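Serine-pyruvate aminotransferase (AgxT) (Sulfolobus solfataricus, PDB 3ZRR) probably catalyses pyridoxal 5'-phosphate-dependent transamination, as a class-V aminotransferase thought to act on serine with pyruvate and on alanine with glyoxylate. Local coordinates at residues 111-116 with 143-148; 131-136 with 160-165. All coordinates share one frame; numbering follows the deposited sequence. Where two conformers were deposited one is given.

Contact 1: residues 111-116 with 143-148; sequences GDYVKP and REPVKD. With CA (calcium ion), chain E.
Y113 packs against E144 and P145, its backbone N tied to D112 OD1, which also takes K115 NZ. Y113 N uses the anti lone pair of D112 OD1 (2.9 Å). K115 NZ reaches D112 OD1 from above the carboxylate plane in a salt bridge of 2.8 Å. K115 NZ also bonds Y113 O and stands 4.0 Å above the Y113 ring plane, over its centre. With CG set between its backbone N and carbonyl carbon (chi1 67°), Y113 turns its ring to P145, whose CD lies 3.5 Å from Y113 CD2; the far hydroxyl bonds E295. E144 OE1 lies near the plane of that ring, at its edge, and the ring and carboxylate planes stand 81° apart. The E144 chain, bent at chi2 (81°), brings OE2 to 2.6 Å from V114 O, so near that the acid may hold a proton, while OE1 accepts from N85. P116 CG sits 3.8 Å from D148 CB, and the side chains of P116 and P145 cross at about a right angle. D148 OD1 binds calcium at 2.2 Å and OD2 completes a lopsided bidentate grip. P145 centres an inverse gamma turn and is the N-cap of helix 146-153, as K115 is of helix 116-125: two helix starts meet through prolines beside a calcium site.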
ATOM      1  N   GLY A 111      13.848 -14.652  38.012  1.00 32.36           N
ATOM      2  CA  GLY A 111      13.467 -15.638  37.002  1.00 31.86           C
ATOM      3  C   GLY A 111      12.442 -16.652  37.483  1.00 35.12           C
ATOM      4  O   GLY A 111      12.057 -17.542  36.734  1.00 32.75           O
ATOM      5  N   ASP A 112      12.009 -16.531  38.735  1.00 34.09           N
ATOM      6  CA  ASP A 112      10.960 -17.391  39.278  1.00 34.26           C
ATOM      7  C   ASP A 112       9.636 -16.614  39.173  1.00 33.17           C
ATOM      8  O   ASP A 112       9.555 -15.601  38.483  1.00 33.48           O
ATOM      9  CB  ASP A 112      11.277 -17.730  40.737  1.00 41.88           C
ATOM     10  CG  ASP A 112      10.844 -19.125  41.133  1.00 43.09           C
ATOM     11  OD1 ASP A 112       9.661 -19.511  40.946  1.00 44.32           O
ATOM     12  OD2 ASP A 112      11.714 -19.852  41.632  1.00 54.46           O
ATOM     13  N   TYR A 113       8.597 -17.105  39.827  1.00 34.77           N
ATOM     14  CA  TYR A 113       7.323 -16.425  39.865  1.00 35.30           C
ATOM     15  C   TYR A 113       6.710 -16.591  41.264  1.00 33.46           C
ATOM     16  O   TYR A 113       6.971 -17.581  41.950  1.00 33.40           O
ATOM     17  CB  TYR A 113       6.362 -16.969  38.796  1.00 30.73           C
ATOM     18  CG  TYR A 113       5.930 -18.389  39.040  1.00 33.35           C
ATOM     19  CD1 TYR A 113       6.720 -19.459  38.609  1.00 34.97           C
ATOM     20  CD2 TYR A 113       4.734 -18.679  39.709  1.00 37.97           C
ATOM     21  CE1 TYR A 113       6.326 -20.770  38.816  1.00 32.89           C
ATOM     22  CE2 TYR A 113       4.329 -20.000  39.925  1.00 39.03           C
ATOM     23  CZ  TYR A 113       5.146 -21.034  39.482  1.00 36.27           C
ATOM     24  OH  TYR A 113       4.799 -22.336  39.704  1.00 35.03           O
ATOM     25  N   VAL A 114       5.878 -15.630  41.653  1.00 33.21           N
ATOM     26  CA  VAL A 114       5.231 -15.621  42.959  1.00 33.65           C
ATOM     27  C   VAL A 114       4.145 -16.687  42.980  1.00 32.33           C
ATOM     28  O   VAL A 114       3.207 -16.659  42.159  1.00 32.71           O
ATOM     29  CB  VAL A 114       4.636 -14.226  43.255  1.00 29.62           C
ATOM     30  CG1 VAL A 114       3.996 -14.169  44.671  1.00 31.16           C
ATOM     31  CG2 VAL A 114       5.735 -13.191  43.141  1.00 29.70           C
ATOM     32  N   LYS A 115       4.264 -17.633  43.911  1.00 31.06           N
ATOM     33  CA  LYS A 115       3.295 -18.738  43.946  1.00 30.83           C
ATOM     34  C   LYS A 115       1.958 -18.207  44.377  1.00 33.00           C
ATOM     35  O   LYS A 115       1.906 -17.211  45.114  1.00 39.20           O
ATOM     36  CB  LYS A 115       3.743 -19.855  44.902  1.00 37.21           C
ATOM     37  CG  LYS A 115       5.211 -20.264  44.774  1.00 41.05           C
ATOM     38  CD  LYS A 115       5.442 -21.115  43.530  1.00 49.99           C
ATOM     39  CE  LYS A 115       6.919 -21.494  43.307  1.00 50.88           C
ATOM     40  NZ  LYS A 115       7.649 -20.375  42.668  1.00 45.15           N
ATOM     41  N   PRO A 116       0.867 -18.857  43.927  1.00 31.83           N
ATOM     42  CA  PRO A 116      -0.484 -18.477  44.296  1.00 35.65           C
ATOM     43  C   PRO A 116      -0.670 -18.423  45.820  1.00 36.43           C
ATOM     44  O   PRO A 116      -1.377 -17.538  46.312  1.00 34.75           O
ATOM     45  CB  PRO A 116      -1.335 -19.588  43.680  1.00 30.50           C
ATOM     46  CG  PRO A 116      -0.606 -20.021  42.499  1.00 32.00           C
ATOM     47  CD  PRO A 116       0.866 -19.886  42.865  1.00 35.48           C
ATOM     48  N   ARG A 143       5.643 -17.059  32.717  1.00 27.24           N
ATOM     49  CA  ARG A 143       4.187 -16.965  32.745  1.00 29.14           C
ATOM     50  C   ARG A 143       3.698 -17.220  34.165  1.00 29.70           C
ATOM     51  O   ARG A 143       3.998 -18.268  34.753  1.00 32.17           O
ATOM     52  CB  ARG A 143       3.564 -17.991  31.791  1.00 28.81           C
ATOM     53  CG  ARG A 143       2.060 -17.910  31.698  1.00 31.31           C
ATOM     54  CD  ARG A 143       1.453 -18.988  30.781  1.00 31.16           C
ATOM     55  NE  ARG A 143       2.015 -20.283  31.115  1.00 36.31           N
ATOM     56  CZ  ARG A 143       2.639 -21.104  30.273  1.00 35.87           C
ATOM     57  NH1 ARG A 143       2.744 -20.819  28.972  1.00 30.50           N
ATOM     58  NH2 ARG A 143       3.156 -22.224  30.754  1.00 33.37           N
ATOM     59  N   GLU A 144       2.946 -16.267  34.709  1.00 31.17           N
ATOM     60  CA  GLU A 144       2.322 -16.398  36.031  1.00 31.14           C
ATOM     61  C   GLU A 144       1.056 -17.243  35.924  1.00 32.31           C
ATOM     62  O   GLU A 144       0.274 -17.040  34.997  1.00 32.26           O
ATOM     63  CB  GLU A 144       2.008 -15.022  36.626  1.00 27.32           C
ATOM     64  CG  GLU A 144       1.315 -15.059  37.996  1.00 28.30           C
ATOM     65  CD  GLU A 144       2.270 -15.274  39.179  1.00 28.55           C
ATOM     66  OE1 GLU A 144       3.512 -15.156  39.056  1.00 32.18           O
ATOM     67  OE2 GLU A 144       1.766 -15.534  40.270  1.00 36.24           O
ATOM     68  N   PRO A 145       0.851 -18.209  36.857  1.00 30.91           N
ATOM     69  CA  PRO A 145      -0.371 -19.014  36.815  1.00 33.41           C
ATOM     70  C   PRO A 145      -1.521 -18.168  37.333  1.00 35.45           C
ATOM     71  O   PRO A 145      -1.953 -18.321  38.495  1.00 35.00           O
ATOM     72  CB  PRO A 145      -0.068 -20.194  37.756  1.00 30.59           C
ATOM     73  CG  PRO A 145       0.946 -19.694  38.687  1.00 30.38           C
ATOM     74  CD  PRO A 145       1.782 -18.680  37.896  1.00 32.44           C
ATOM     75  N   VAL A 146      -2.000 -17.278  36.463  1.00 32.21           N
ATOM     76  CA  VAL A 146      -2.957 -16.262  36.873  1.00 30.16           C
ATOM     77  C   VAL A 146      -4.278 -16.852  37.320  1.00 33.65           C
ATOM     78  O   VAL A 146      -4.842 -16.375  38.313  1.00 33.98           O
ATOM     79  CB  VAL A 146      -3.171 -15.127  35.822  1.00 34.37           C
ATOM     80  CG1 VAL A 146      -1.848 -14.435  35.533  1.00 28.93           C
ATOM     81  CG2 VAL A 146      -3.827 -15.639  34.556  1.00 32.46           C
ATOM     82  N   LYS A 147      -4.751 -17.889  36.626  1.00 29.34           N
ATOM     83  CA  LYS A 147      -5.974 -18.597  37.019  1.00 34.63           C
ATOM     84  C   LYS A 147      -5.854 -19.124  38.448  1.00 38.18           C
ATOM     85  O   LYS A 147      -6.765 -18.939  39.244  1.00 39.36           O
ATOM     86  CB  LYS A 147      -6.230 -19.773  36.091  1.00 36.25           C
ATOM     87  CG  LYS A 147      -7.451 -20.621  36.442  1.00 42.51           C
ATOM     88  CD  LYS A 147      -7.241 -22.023  35.898  1.00 48.86           C
ATOM     89  CE  LYS A 147      -8.529 -22.736  35.603  1.00 62.00           C
ATOM     90  NZ  LYS A 147      -8.246 -23.947  34.757  1.00 65.23           N
ATOM     91  N   ASP A 148      -4.726 -19.768  38.766  1.00 38.31           N
ATOM     92  CA  ASP A 148      -4.545 -20.367  40.078  1.00 39.69           C
ATOM     93  C   ASP A 148      -4.502 -19.273  41.136  1.00 43.52           C
ATOM     94  O   ASP A 148      -5.161 -19.406  42.181  1.00 47.15           O
ATOM     95  CB  ASP A 148      -3.295 -21.236  40.149  1.00 39.55           C
ATOM     96  CG  ASP A 148      -3.362 -22.474  39.225  1.00 47.97           C
ATOM     97  OD1 ASP A 148      -4.464 -22.892  38.787  1.00 40.75           O
ATOM     98  OD2 ASP A 148      -2.292 -23.053  38.937  1.00 45.35           O
TER
HETATM   99 CA    CA E1385      -4.056 -24.876  37.860  0.70 57.95          CA

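Contact 2: residues 131-136 with 160-165; sequences VALTHV and IVVDGV. With PXG (3-[O-phosphonopyridoxyl]--amino-benzoic acid), chain C.
Strands 131-134 and 160-163 run parallel, the axes of these short segments approaching to 4.6 Å with 21° between their directions, and the hydrogen bonds V161 N to V131 O, L133 N to V161 O, D163 N to L133 O and H135 N to D163 O are all 2.8 Å long. On the face carrying V131, L133, I160 and V162, L133 CD1 lies 4.2 Å from V162 CG2 and also touches the CG2 branch of I160; helix 146-153 packs on this side. Past the strand end, H135 rests its CB against V162 CG1. The face of A132, T134, V161 and D163 is apolar at first, where A132 CB meets V161 CG1 (3.7 Å), and turns polar at T134 and D163, which lie side by side. There a water joins T134 OG1 to D163 OD2, donating to the latter at 2.7 Å. A second water bridges V136 N and D163 O. D163 holds CG opposite its own backbone nitrogen (chi1 169°), which carries the carboxylate toward the ligand: OD2 comes to 2.6 Å from the pyridine N1 of PXG, while OD1 accepts V165 N at 2.9 Å, an Asx turn that fixes the rotation of the group. V165 follows over the face of the pyridine ring, its CG1 at 3.5 Å from PXG C3. With an alanine in place of D163 the pyridine N1 would probably be left without its carboxylate mate, and V165 N and the T134 water without an acceptor. As in other fold-type I enzymes, an aspartate beside N1 is likely to favour a protonated pyridine, which would let the ring act as an electron sink for the carbanion formed from an amino acid substrate.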
ATOM      1  N   VAL A 131      -5.405  -5.935  43.226  1.00 30.16           N
ATOM      2  CA  VAL A 131      -4.229  -6.767  42.995  1.00 31.22           C
ATOM      3  C   VAL A 131      -3.835  -6.744  41.502  1.00 30.86           C
ATOM      4  O   VAL A 131      -4.684  -6.959  40.631  1.00 28.61           O
ATOM      5  CB  VAL A 131      -4.431  -8.204  43.509  1.00 31.02           C
ATOM      6  CG1 VAL A 131      -3.193  -9.050  43.217  1.00 26.29           C
ATOM      7  CG2 VAL A 131      -4.685  -8.185  45.031  1.00 33.36           C
ATOM      8  N   ALA A 132      -2.564  -6.438  41.235  1.00 29.87           N
ATOM      9  CA  ALA A 132      -2.037  -6.367  39.862  1.00 33.47           C
ATOM     10  C   ALA A 132      -1.143  -7.566  39.579  1.00 33.02           C
ATOM     11  O   ALA A 132      -0.226  -7.836  40.348  1.00 31.23           O
ATOM     12  CB  ALA A 132      -1.248  -5.063  39.631  1.00 31.80           C
ATOM     13  N   LEU A 133      -1.432  -8.271  38.483  1.00 33.16           N
ATOM     14  CA  LEU A 133      -0.629  -9.401  38.011  1.00 29.82           C
ATOM     15  C   LEU A 133      -0.078  -9.129  36.603  1.00 30.72           C
ATOM     16  O   LEU A 133      -0.629  -8.314  35.853  1.00 28.97           O
ATOM     17  CB  LEU A 133      -1.469 -10.686  37.968  1.00 29.44           C
ATOM     18  CG  LEU A 133      -2.356 -10.980  39.188  1.00 30.43           C
ATOM     19  CD1 LEU A 133      -3.292 -12.158  38.939  1.00 29.24           C
ATOM     20  CD2 LEU A 133      -1.463 -11.233  40.368  1.00 26.96           C
ATOM     21  N   THR A 134       1.004  -9.823  36.252  1.00 29.41           N
ATOM     22  CA  THR A 134       1.545  -9.828  34.903  1.00 26.78           C
ATOM     23  C   THR A 134       1.411 -11.252  34.365  1.00 28.74           C
ATOM     24  O   THR A 134       2.054 -12.164  34.889  1.00 27.36           O
ATOM     25  CB  THR A 134       3.017  -9.470  34.907  1.00 29.67           C
ATOM     26  OG1 THR A 134       3.225  -8.277  35.689  1.00 27.60           O
ATOM     27  CG2 THR A 134       3.502  -9.260  33.480  1.00 32.72           C
ATOM     28  N   HIS A 135       0.583 -11.448  33.334  1.00 26.14           N
ATOM     29  CA  HIS A 135       0.377 -12.792  32.802  1.00 25.75           C
ATOM     30  C   HIS A 135       1.681 -13.403  32.285  1.00 26.47           C
ATOM     31  O   HIS A 135       2.084 -14.494  32.729  1.00 26.98           O
ATOM     32  CB  HIS A 135      -0.688 -12.788  31.716  1.00 27.61           C
ATOM     33  CG  HIS A 135      -1.261 -14.142  31.426  1.00 27.05           C
ATOM     34  ND1 HIS A 135      -2.379 -14.316  30.641  1.00 27.19           N
ATOM     35  CD2 HIS A 135      -0.874 -15.383  31.816  1.00 27.18           C
ATOM     36  CE1 HIS A 135      -2.656 -15.607  30.545  1.00 26.55           C
ATOM     37  NE2 HIS A 135      -1.762 -16.277  31.256  1.00 29.35           N
ATOM     38  N   VAL A 136       2.357 -12.697  31.387  1.00 27.94           N
ATOM     39  CA  VAL A 136       3.711 -13.086  30.968  1.00 25.59           C
ATOM     40  C   VAL A 136       4.656 -11.916  31.195  1.00 27.39           C
ATOM     41  O   VAL A 136       4.416 -10.811  30.698  1.00 25.10           O
ATOM     42  CB  VAL A 136       3.764 -13.512  29.487  1.00 24.09           C
ATOM     43  CG1 VAL A 136       5.244 -13.619  28.976  1.00 23.85           C
ATOM     44  CG2 VAL A 136       3.043 -14.830  29.277  1.00 25.13           C
ATOM     45  N   ILE A 160      -9.125  -7.135  40.671  1.00 34.57           N
ATOM     46  CA  ILE A 160      -7.978  -7.849  40.094  1.00 30.67           C
ATOM     47  C   ILE A 160      -7.701  -7.368  38.652  1.00 32.86           C
ATOM     48  O   ILE A 160      -8.576  -7.422  37.763  1.00 30.45           O
ATOM     49  CB  ILE A 160      -8.183  -9.382  40.119  1.00 32.23           C
ATOM     50  CG1 ILE A 160      -8.294  -9.892  41.571  1.00 35.98           C
ATOM     51  CG2 ILE A 160      -7.003 -10.107  39.466  1.00 35.77           C
ATOM     52  CD1 ILE A 160      -8.956 -11.284  41.684  1.00 30.54           C
ATOM     53  N   VAL A 161      -6.477  -6.896  38.434  1.00 33.95           N
ATOM     54  CA  VAL A 161      -6.050  -6.478  37.103  0.60 33.86           C
ATOM     55  C   VAL A 161      -4.895  -7.355  36.615  1.00 35.30           C
ATOM     56  O   VAL A 161      -3.992  -7.698  37.390  1.00 34.07           O
ATOM     57  CB  VAL A 161      -5.665  -4.977  37.047  0.60 31.89           C
ATOM     58  CG1 VAL A 161      -4.618  -4.633  38.085  0.60 32.00           C
ATOM     59  CG2 VAL A 161      -5.179  -4.575  35.640  0.60 30.13           C
ATOM     60  N   VAL A 162      -4.940  -7.713  35.331  1.00 33.45           N
ATOM     61  CA  VAL A 162      -3.924  -8.555  34.698  1.00 32.24           C
ATOM     62  C   VAL A 162      -3.351  -7.861  33.471  1.00 32.22           C
ATOM     63  O   VAL A 162      -4.088  -7.547  32.538  1.00 26.09           O
ATOM     64  CB  VAL A 162      -4.477  -9.959  34.268  1.00 32.92           C
ATOM     65  CG1 VAL A 162      -3.340 -10.841  33.673  1.00 28.86           C
ATOM     66  CG2 VAL A 162      -5.165 -10.681  35.453  1.00 25.94           C
ATOM     67  N   ASP A 163      -2.039  -7.609  33.503  1.00 29.88           N
ATOM     68  CA  ASP A 163      -1.294  -7.177  32.317  1.00 29.94           C
ATOM     69  C   ASP A 163      -1.046  -8.391  31.397  1.00 30.66           C
ATOM     70  O   ASP A 163      -0.226  -9.261  31.707  1.00 31.41           O
ATOM     71  CB  ASP A 163       0.019  -6.506  32.762  1.00 28.18           C
ATOM     72  CG  ASP A 163       0.992  -6.264  31.621  1.00 29.31           C
ATOM     73  OD1 ASP A 163       0.658  -6.505  30.422  1.00 26.64           O
ATOM     74  OD2 ASP A 163       2.121  -5.826  31.966  1.00 27.65           O
ATOM     75  N   GLY A 164      -1.774  -8.434  30.281  1.00 27.86           N
ATOM     76  CA  GLY A 164      -1.653  -9.507  29.278  1.00 28.68           C
ATOM     77  C   GLY A 164      -1.003  -9.034  27.977  1.00 27.79           C
ATOM     78  O   GLY A 164      -1.236  -9.610  26.905  1.00 32.33           O
ATOM     79  N   VAL A 165      -0.188  -7.983  28.055  1.00 31.32           N
ATOM     80  CA  VAL A 165       0.505  -7.476  26.857  1.00 28.70           C
ATOM     81  C   VAL A 165       1.228  -8.604  26.082  1.00 32.80           C
ATOM     82  O   VAL A 165       1.095  -8.692  24.852  1.00 36.09           O
ATOM     83  CB  VAL A 165       1.458  -6.306  27.166  1.00 27.62           C
ATOM     84  CG1 VAL A 165       2.373  -5.996  25.969  1.00 29.04           C
ATOM     85  CG2 VAL A 165       0.667  -5.031  27.561  1.00 24.02           C
TER
HETATM   86  N1  PXG C 470       3.572  -4.995  29.983  1.00 26.33           N
HETATM   87  C2  PXG C 470       4.262  -5.951  29.323  1.00 28.69           C
HETATM   88  C2A PXG C 470       4.203  -7.389  29.802  1.00 24.45           C
HETATM   89  C3  PXG C 470       5.010  -5.604  28.190  1.00 26.83           C
HETATM   90  O3  PXG C 470       5.677  -6.586  27.536  1.00 27.23           O
HETATM   91  C5  PXG C 470       4.344  -3.320  28.447  1.00 26.77           C
HETATM   92  C6  PXG C 470       3.586  -3.700  29.576  1.00 24.12           C
HETATM   93  C5A PXG C 470       4.365  -1.849  28.007  1.00 26.35           C
HETATM   94  OP4 PXG C 470       3.724  -1.763  26.732  1.00 27.00           O
HETATM   95  P   PXG C 470       3.903  -0.472  25.828  1.00 26.27           P
HETATM   96  OP1 PXG C 470       2.995  -0.768  24.665  1.00 24.58           O
HETATM   97  OP2 PXG C 470       5.395  -0.400  25.532  1.00 25.35           O
HETATM   98  OP3 PXG C 470       3.450   0.627  26.768  1.00 28.18           O
HETATM   99  C4  PXG C 470       5.051  -4.288  27.742  1.00 26.31           C
HETATM  100  C4A PXG C 470       5.838  -3.867  26.510  1.00 32.18           C
HETATM  101  C7  PXG C 470      11.607  -5.526  25.250  1.00 61.46           C
HETATM  102  C8  PXG C 470      10.353  -4.711  25.131  1.00 50.23           C
HETATM  103  O2  PXG C 470      12.640  -4.986  25.722  1.00 53.03           O
HETATM  104  C9  PXG C 470       9.137  -5.183  25.647  1.00 48.43           C
HETATM  105  C10 PXG C 470       7.981  -4.409  25.534  1.00 40.54           C
HETATM  106  C11 PXG C 470       8.070  -3.174  24.887  1.00 45.18           C
HETATM  107  C12 PXG C 470       9.281  -2.704  24.363  1.00 44.55           C
HETATM  108  C13 PXG C 470      10.423  -3.481  24.489  1.00 47.45           C
HETATM  109  O8  PXG C 470      11.574  -6.717  24.849  1.00 69.92           O
HETATM  110  N9  PXG C 470       6.794  -4.843  26.031  1.00 39.87           N
HETATM  111  O   HOH W   1       2.832  -5.952  34.605  1.00 27.62           O
HETATM  112  O   HOH W   2       1.912 -10.152  29.870  1.00 28.46           O

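From the N terminus the segments come in the order 111-116, 131-136, 143-148, 160-165, so the contacts cross rather than nest. Contact 1 closes the excursion through helix 116-125, strand 128-134 and the hairpin 136-137/142-143. Contact 2 closes a beta-alpha-beta unit, strand 128-134 and strand 157-163 joined through helix 146-153, inside the large mixed sheet. With centres 11 Å apart they touch directly: E144 N lies 2.8 Å from H135 O, probably a hydrogen bond, and V146 packs on H135. Helix 146-153, which carries the calcium ligand D148, thus lies between the buried strands, whose ends lead to the cofactor, and the 111-116 loop.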